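Local coordinates for saposin-like protein (Necator americanus, PDB 3S63) that probably binds lipids and interacts with membranes, as a hookworm member of the disulfide-stabilised, helical saposin-like family, at residues I12-V17 / E73-M78; G19-N24 / R29-Q34. All blocks are in the same frame, centred on the assembly; numbering follows the deposited sequence.

Interaction 1. Residues I12-V17 / E73-M78; sequences IALRTV and EVCLIM
Leu-14 holds CG anti to its carbonyl carbon (chi1 -67°), and with chi2 near trans this extends CD1 from helix 3-20 toward helix 71-77. On the other side Val-74 turns CG1 between its own N and carbonyl carbon (chi1 51°), and the two branched side chains meet tip to tip, Leu-14 CD1 lying 3.3 Å from Val-74 CG1. Leu-14 CD1 also lies 4.0 Å from Cys-75 SG and 4.3 Å from Met-78 CE. One methyl thus touches three residues of the partner segment, while the nearest CA atoms, those of Leu-14 and Cys-75, are 8.8 Å apart, and the side chains bridge the gap. Phe-69 touches both Leu-14 and Val-74, and Leu-35 of helix 28-39 also packs on Leu-14. Met-78 also touches Leu-52, Asn-56 and Leu-59 of helix 46-65. The SG of Cys-75 is bonded to Cys-10, one turn before Leu-14, so a disulfide ties the same two helices covalently beside the methyl contact. The segments themselves meet only through apolar atoms, which implies attachment by hydrophobic burial and dispersion, with the Cys-10 to Cys-75 disulfide as the covalent link beside it.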
ATOM      1  N   ILE A  12       5.074   3.437  -2.614  1.00 31.23           N
ATOM      2  CA  ILE A  12       4.960   4.779  -2.087  1.00 35.28           C
ATOM      3  C   ILE A  12       3.750   4.928  -1.163  1.00 35.55           C
ATOM      4  O   ILE A  12       3.838   5.538  -0.103  1.00 37.03           O
ATOM      5  CB  ILE A  12       4.841   5.774  -3.248  1.00 37.04           C
ATOM      6  CG1 ILE A  12       6.079   5.666  -4.145  1.00 37.65           C
ATOM      7  CG2 ILE A  12       4.648   7.183  -2.736  1.00 29.39           C
ATOM      8  CD1 ILE A  12       5.982   6.498  -5.411  1.00 45.96           C
ATOM      9  N   ALA A  13       2.618   4.374  -1.580  1.00 30.32           N
ATOM     10  CA  ALA A  13       1.379   4.522  -0.843  1.00 26.41           C
ATOM     11  C   ALA A  13       1.433   3.801   0.485  1.00 28.89           C
ATOM     12  O   ALA A  13       1.039   4.348   1.505  1.00 32.28           O
ATOM     13  CB  ALA A  13       0.199   4.024  -1.672  1.00 23.40           C
ATOM     14  N   LEU A  14       1.911   2.567   0.479  1.00 35.43           N
ATOM     15  CA  LEU A  14       1.925   1.759   1.694  1.00 34.75           C
ATOM     16  C   LEU A  14       2.969   2.251   2.685  1.00 38.24           C
ATOM     17  O   LEU A  14       2.821   2.097   3.897  1.00 39.49           O
ATOM     18  CB  LEU A  14       2.207   0.297   1.356  1.00 34.35           C
ATOM     19  CG  LEU A  14       1.125  -0.427   0.576  1.00 35.26           C
ATOM     20  CD1 LEU A  14       1.320  -1.904   0.736  1.00 32.44           C
ATOM     21  CD2 LEU A  14      -0.235  -0.010   1.088  1.00 34.20           C
ATOM     22  N   ARG A  15       4.041   2.824   2.158  1.00 40.50           N
ATOM     23  CA  ARG A  15       5.160   3.260   2.974  1.00 36.54           C
ATOM     24  C   ARG A  15       4.816   4.567   3.652  1.00 36.10           C
ATOM     25  O   ARG A  15       5.133   4.779   4.819  1.00 35.31           O
ATOM     26  CB  ARG A  15       6.380   3.448   2.085  1.00 40.65           C
ATOM     27  CG  ARG A  15       7.593   3.983   2.792  1.00 45.89           C
ATOM     28  CD  ARG A  15       8.082   5.233   2.088  1.00 49.81           C
ATOM     29  NE  ARG A  15       9.092   4.946   1.076  1.00 62.08           N
ATOM     30  CZ  ARG A  15       9.172   5.575  -0.093  1.00 67.49           C
ATOM     31  NH1 ARG A  15       8.282   6.514  -0.407  1.00 57.57           N
ATOM     32  NH2 ARG A  15      10.134   5.257  -0.949  1.00 75.38           N
ATOM     33  N   THR A  16       4.163   5.439   2.893  1.00 33.11           N
ATOM     34  CA  THR A  16       3.728   6.737   3.376  1.00 33.34           C
ATOM     35  C   THR A  16       2.703   6.590   4.502  1.00 35.35           C
ATOM     36  O   THR A  16       2.808   7.254   5.524  1.00 33.76           O
ATOM     37  CB  THR A  16       3.165   7.587   2.219  1.00 34.95           C
ATOM     38  OG1 THR A  16       4.231   7.949   1.331  1.00 39.76           O
ATOM     39  CG2 THR A  16       2.538   8.852   2.733  1.00 34.12           C
ATOM     40  N   VAL A  17       1.729   5.704   4.321  1.00 35.31           N
ATOM     41  CA  VAL A  17       0.732   5.442   5.354  1.00 29.12           C
ATOM     42  C   VAL A  17       1.344   4.740   6.573  1.00 33.83           C
ATOM     43  O   VAL A  17       0.944   4.999   7.710  1.00 36.02           O
ATOM     44  CB  VAL A  17      -0.451   4.609   4.818  1.00 27.57           C
ATOM     45  CG1 VAL A  17      -1.319   4.095   5.971  1.00 23.18           C
ATOM     46  CG2 VAL A  17      -1.267   5.416   3.793  1.00 24.02           C
ATOM     47  N   GLU A  73       7.062  -6.113  -0.599  1.00 37.59           N
ATOM     48  CA  GLU A  73       6.777  -7.529  -0.410  1.00 38.52           C
ATOM     49  C   GLU A  73       5.282  -7.748  -0.437  1.00 39.81           C
ATOM     50  O   GLU A  73       4.790  -8.741  -0.974  1.00 35.18           O
ATOM     51  CB  GLU A  73       7.331  -8.005   0.932  1.00 46.94           C
ATOM     52  CG  GLU A  73       7.787  -9.450   0.958  1.00 58.04           C
ATOM     53  CD  GLU A  73       9.306  -9.571   0.930  1.00 71.91           C
ATOM     54  OE1 GLU A  73       9.909  -9.766   2.016  1.00 76.04           O
ATOM     55  OE2 GLU A  73       9.892  -9.465  -0.177  1.00 68.75           O
ATOM     56  N   VAL A  74       4.554  -6.816   0.166  1.00 42.85           N
ATOM     57  CA  VAL A  74       3.112  -6.935   0.250  1.00 38.66           C
ATOM     58  C   VAL A  74       2.535  -6.608  -1.129  1.00 37.47           C
ATOM     59  O   VAL A  74       1.489  -7.121  -1.504  1.00 39.99           O
ATOM     60  CB  VAL A  74       2.542  -6.045   1.397  1.00 37.67           C
ATOM     61  CG1 VAL A  74       3.054  -4.649   1.268  1.00 39.67           C
ATOM     62  CG2 VAL A  74       1.019  -6.051   1.426  1.00 32.32           C
ATOM     63  N   CYS A  75       3.250  -5.794  -1.899  1.00 36.21           N
ATOM     64  CA  CYS A  75       2.831  -5.434  -3.253  1.00 38.45           C
ATOM     65  C   CYS A  75       3.073  -6.566  -4.259  1.00 43.22           C
ATOM     66  O   CYS A  75       2.439  -6.631  -5.310  1.00 42.36           O
ATOM     67  CB  CYS A  75       3.550  -4.160  -3.705  1.00 40.76           C
ATOM     68  SG  CYS A  75       3.012  -2.665  -2.828  1.00 43.59           S
ATOM     69  N   LEU A  76       4.007  -7.447  -3.926  1.00 43.72           N
ATOM     70  CA  LEU A  76       4.268  -8.643  -4.701  1.00 36.61           C
ATOM     71  C   LEU A  76       3.158  -9.660  -4.472  1.00 35.68           C
ATOM     72  O   LEU A  76       2.752 -10.368  -5.393  1.00 38.66           O
ATOM     73  CB  LEU A  76       5.621  -9.238  -4.289  1.00 38.70           C
ATOM     74  CG  LEU A  76       6.892  -8.539  -4.787  1.00 43.97           C
ATOM     75  CD1 LEU A  76       8.138  -9.068  -4.109  1.00 40.36           C
ATOM     76  CD2 LEU A  76       7.027  -8.646  -6.298  1.00 46.60           C
ATOM     77  N   ILE A  77       2.684  -9.741  -3.230  1.00 39.01           N
ATOM     78  CA  ILE A  77       1.629 -10.685  -2.846  1.00 37.35           C
ATOM     79  C   ILE A  77       0.305 -10.302  -3.484  1.00 38.02           C
ATOM     80  O   ILE A  77      -0.543 -11.156  -3.764  1.00 44.58           O
ATOM     81  CB  ILE A  77       1.435 -10.721  -1.324  1.00 31.72           C
ATOM     82  CG1 ILE A  77       2.720 -11.154  -0.621  1.00 32.44           C
ATOM     83  CG2 ILE A  77       0.330 -11.658  -0.948  1.00 27.47           C
ATOM     84  CD1 ILE A  77       2.681 -10.931   0.895  1.00 31.91           C
ATOM     85  N   MET A  78       0.139  -9.004  -3.703  1.00 34.27           N
ATOM     86  CA  MET A  78      -1.052  -8.458  -4.327  1.00 30.57           C
ATOM     87  C   MET A  78      -0.866  -8.444  -5.827  1.00 32.39           C
ATOM     88  O   MET A  78      -1.784  -8.121  -6.572  1.00 33.73           O
ATOM     89  CB  MET A  78      -1.287  -7.044  -3.816  1.00 28.64           C
ATOM     90  CG  MET A  78      -1.452  -6.986  -2.311  1.00 30.96           C
ATOM     91  SD  MET A  78      -2.212  -5.483  -1.718  1.00 29.64           S
ATOM     92  CE  MET A  78      -0.946  -4.274  -2.087  1.00 20.59           C
TER

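Interaction 2. Residues G19-N24 / R29-Q34; sequences GHFGGN and RKLVHQ
The carbonyl oxygen of Phe-21 accepts the backbone N-H of Asn-24, with Phe-21 O to Asn-24 N at 2.9 Å, closing a type I' turn just after helix 3-20. Gly-22 and Gly-23 fill its two central positions with positive phi, and Gly-22 also ends the helix in a Schellman motif. At the start of this turn and just before it, the side chains of Phe-21 and His-20 point toward helix 28-39. With CG anti to the backbone N (chi1 172°), the His-20 ring reaches Gln-34 and lies nearly flat against its amide: the planes are 22° apart, and Gln-34 CD sits 3.5 Å above the imidazole plane, displaced toward its rim. The aliphatic part of the glutamine joins in, Gln-34 CG lying 3.5 Å from His-20 CE1. Phe-21 stands steeply to that amide, its ring plane turned 80° from it, and takes His-20 ND1 over the centre of one face. Three residues of helix 28-39 meet the far end of the phenyl ring. Lys-30 CG comes to its edge, 4.0 Å from Phe-21 CE2; Leu-31 brings CD2 to 4.1 Å from Phe-21 CE1; Gln-34 CG approaches Phe-21 CZ obliquely at 3.9 Å. Pro-26 of the loop also touches Phe-21, and buried Leu-31 also touches Phe-61 and Met-64 of helix 46-65. Exposed His-20 and Lys-30 leave the outer part at the surface. The arrangement is a helix-loop-helix connection whose first helix ends in a Schellman motif and a type I' turn, joining the first two helices of a saposin-like fold.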
ATOM      1  N   GLY A  19       4.448   5.084   7.555  1.00 37.32           N
ATOM      2  CA  GLY A  19       5.236   6.115   8.197  1.00 32.81           C
ATOM      3  C   GLY A  19       4.326   7.053   8.951  1.00 32.78           C
ATOM      4  O   GLY A  19       4.686   7.557  10.000  1.00 33.68           O
ATOM      5  N   HIS A  20       3.136   7.282   8.407  1.00 28.92           N
ATOM      6  CA  HIS A  20       2.168   8.162   9.032  1.00 30.08           C
ATOM      7  C   HIS A  20       1.853   7.758  10.482  1.00 30.82           C
ATOM      8  O   HIS A  20       1.796   8.614  11.360  1.00 30.63           O
ATOM      9  CB  HIS A  20       0.887   8.210   8.206  1.00 23.93           C
ATOM     10  CG  HIS A  20      -0.233   8.951   8.863  1.00 22.79           C
ATOM     11  ND1 HIS A  20      -1.316   8.312   9.426  1.00 26.75           N
ATOM     12  CD2 HIS A  20      -0.442  10.272   9.046  1.00 23.64           C
ATOM     13  CE1 HIS A  20      -2.149   9.207   9.922  1.00 25.89           C
ATOM     14  NE2 HIS A  20      -1.636  10.406   9.712  1.00 30.74           N
ATOM     15  N   PHE A  21       1.648   6.467  10.723  1.00 26.91           N
ATOM     16  CA  PHE A  21       1.341   5.961  12.057  1.00 29.03           C
ATOM     17  C   PHE A  21       2.615   5.630  12.801  1.00 34.46           C
ATOM     18  O   PHE A  21       2.579   5.117  13.919  1.00 35.28           O
ATOM     19  CB  PHE A  21       0.536   4.670  11.981  1.00 32.42           C
ATOM     20  CG  PHE A  21      -0.824   4.821  11.360  1.00 34.89           C
ATOM     21  CD1 PHE A  21      -1.021   4.514  10.028  1.00 26.21           C
ATOM     22  CD2 PHE A  21      -1.911   5.227  12.124  1.00 27.79           C
ATOM     23  CE1 PHE A  21      -2.267   4.631   9.471  1.00 29.08           C
ATOM     24  CE2 PHE A  21      -3.141   5.334  11.573  1.00 26.59           C
ATOM     25  CZ  PHE A  21      -3.328   5.039  10.241  1.00 28.24           C
ATOM     26  N   GLY A  22       3.746   5.890  12.166  1.00 37.62           N
ATOM     27  CA  GLY A  22       5.023   5.574  12.760  1.00 33.84           C
ATOM     28  C   GLY A  22       5.098   4.126  13.181  1.00 38.07           C
ATOM     29  O   GLY A  22       5.783   3.803  14.144  1.00 43.37           O
ATOM     30  N   GLY A  23       4.382   3.259  12.470  1.00 40.27           N
ATOM     31  CA  GLY A  23       4.415   1.830  12.738  1.00 38.01           C
ATOM     32  C   GLY A  23       3.493   1.367  13.852  1.00 44.79           C
ATOM     33  O   GLY A  23       3.363   0.164  14.105  1.00 45.40           O
ATOM     34  N   ASN A  24       2.865   2.323  14.534  1.00 42.33           N
ATOM     35  CA  ASN A  24       1.851   2.024  15.532  1.00 37.90           C
ATOM     36  C   ASN A  24       0.501   2.193  14.876  1.00 39.73           C
ATOM     37  O   ASN A  24      -0.037   3.293  14.833  1.00 41.98           O
ATOM     38  CB  ASN A  24       1.971   2.984  16.712  1.00 47.11           C
ATOM     39  CG  ASN A  24       0.980   2.679  17.840  1.00 56.96           C
ATOM     40  OD1 ASN A  24       1.154   3.143  18.972  1.00 60.30           O
ATOM     41  ND2 ASN A  24      -0.059   1.901  17.537  1.00 51.36           N
ATOM     42  N   ARG A  29     -10.029  -0.303  10.607  1.00 29.03           N
ATOM     43  CA  ARG A  29     -10.889   0.810  10.202  1.00 30.10           C
ATOM     44  C   ARG A  29     -10.070   2.076  10.050  1.00 33.05           C
ATOM     45  O   ARG A  29     -10.229   2.795   9.068  1.00 33.87           O
ATOM     46  CB  ARG A  29     -12.065   1.035  11.180  1.00 29.09           C
ATOM     47  N   LYS A  30      -9.182   2.346  11.010  1.00 36.94           N
ATOM     48  CA  LYS A  30      -8.361   3.553  10.958  1.00 32.73           C
ATOM     49  C   LYS A  30      -7.316   3.493   9.866  1.00 35.71           C
ATOM     50  O   LYS A  30      -7.132   4.455   9.135  1.00 41.65           O
ATOM     51  CB  LYS A  30      -7.680   3.832  12.291  1.00 37.36           C
ATOM     52  CG  LYS A  30      -7.052   5.221  12.363  1.00 39.12           C
ATOM     53  CD  LYS A  30      -8.118   6.314  12.423  1.00 42.57           C
ATOM     54  CE  LYS A  30      -7.587   7.680  11.962  1.00 47.77           C
ATOM     55  NZ  LYS A  30      -6.333   8.104  12.671  1.00 42.69           N
ATOM     56  N   LEU A  31      -6.619   2.367   9.771  1.00 34.65           N
ATOM     57  CA  LEU A  31      -5.701   2.119   8.670  1.00 34.05           C
ATOM     58  C   LEU A  31      -6.344   2.460   7.322  1.00 36.75           C
ATOM     59  O   LEU A  31      -5.748   3.129   6.482  1.00 37.51           O
ATOM     60  CB  LEU A  31      -5.303   0.647   8.666  1.00 37.95           C
ATOM     61  CG  LEU A  31      -3.876   0.312   8.231  1.00 39.83           C
ATOM     62  CD1 LEU A  31      -3.822  -1.071   7.645  1.00 32.85           C
ATOM     63  CD2 LEU A  31      -3.348   1.330   7.238  1.00 40.04           C
ATOM     64  N   VAL A  32      -7.567   1.982   7.129  1.00 33.70           N
ATOM     65  CA  VAL A  32      -8.305   2.161   5.888  1.00 30.31           C
ATOM     66  C   VAL A  32      -8.665   3.621   5.587  1.00 31.34           C
ATOM     67  O   VAL A  32      -8.579   4.063   4.443  1.00 33.63           O
ATOM     68  CB  VAL A  32      -9.580   1.301   5.913  1.00 33.04           C
ATOM     69  CG1 VAL A  32     -10.411   1.518   4.665  1.00 31.31           C
ATOM     70  CG2 VAL A  32      -9.212  -0.156   6.042  1.00 31.85           C
ATOM     71  N   HIS A  33      -9.076   4.364   6.605  1.00 30.34           N
ATOM     72  CA  HIS A  33      -9.350   5.790   6.447  1.00 27.72           C
ATOM     73  C   HIS A  33      -8.142   6.545   5.891  1.00 33.39           C
ATOM     74  O   HIS A  33      -8.310   7.490   5.108  1.00 33.01           O
ATOM     75  CB  HIS A  33      -9.803   6.393   7.762  1.00 24.73           C
ATOM     76  N   GLN A  34      -6.930   6.123   6.280  1.00 34.41           N
ATOM     77  CA  GLN A  34      -5.688   6.734   5.773  1.00 32.23           C
ATOM     78  C   GLN A  34      -5.244   6.199   4.434  1.00 32.86           C
ATOM     79  O   GLN A  34      -4.784   6.958   3.587  1.00 36.65           O
ATOM     80  CB  GLN A  34      -4.530   6.590   6.759  1.00 34.80           C
ATOM     81  CG  GLN A  34      -4.403   7.755   7.727  1.00 45.86           C
ATOM     82  CD  GLN A  34      -4.118   9.077   7.036  1.00 39.31           C
ATOM     83  OE1 GLN A  34      -3.254   9.163   6.155  1.00 38.09           O
ATOM     84  NE2 GLN A  34      -4.848  10.116   7.434  1.00 35.94           N
TER

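Helix 3-20 carries one half of both contacts, whose centres lie about 13 Å apart. The centre of interaction 1 is about 3 Å from the centre of the chain, that of interaction 2 about 11 Å. Interaction 1 pairs the middle of this helix with helix 71-77, distant in sequence; interaction 2 joins the end of the same helix to helix 28-39 across a short loop. In chain order both halves of interaction 2 fall between those of interaction 1. The segments of the two touch where Val-17 CG1 comes 3.7 Å from Leu-31 CD2. Local closure at the surface and long-range closure in the core thus share one helix, as suits a compact, disulfide-linked saposin-like bundle.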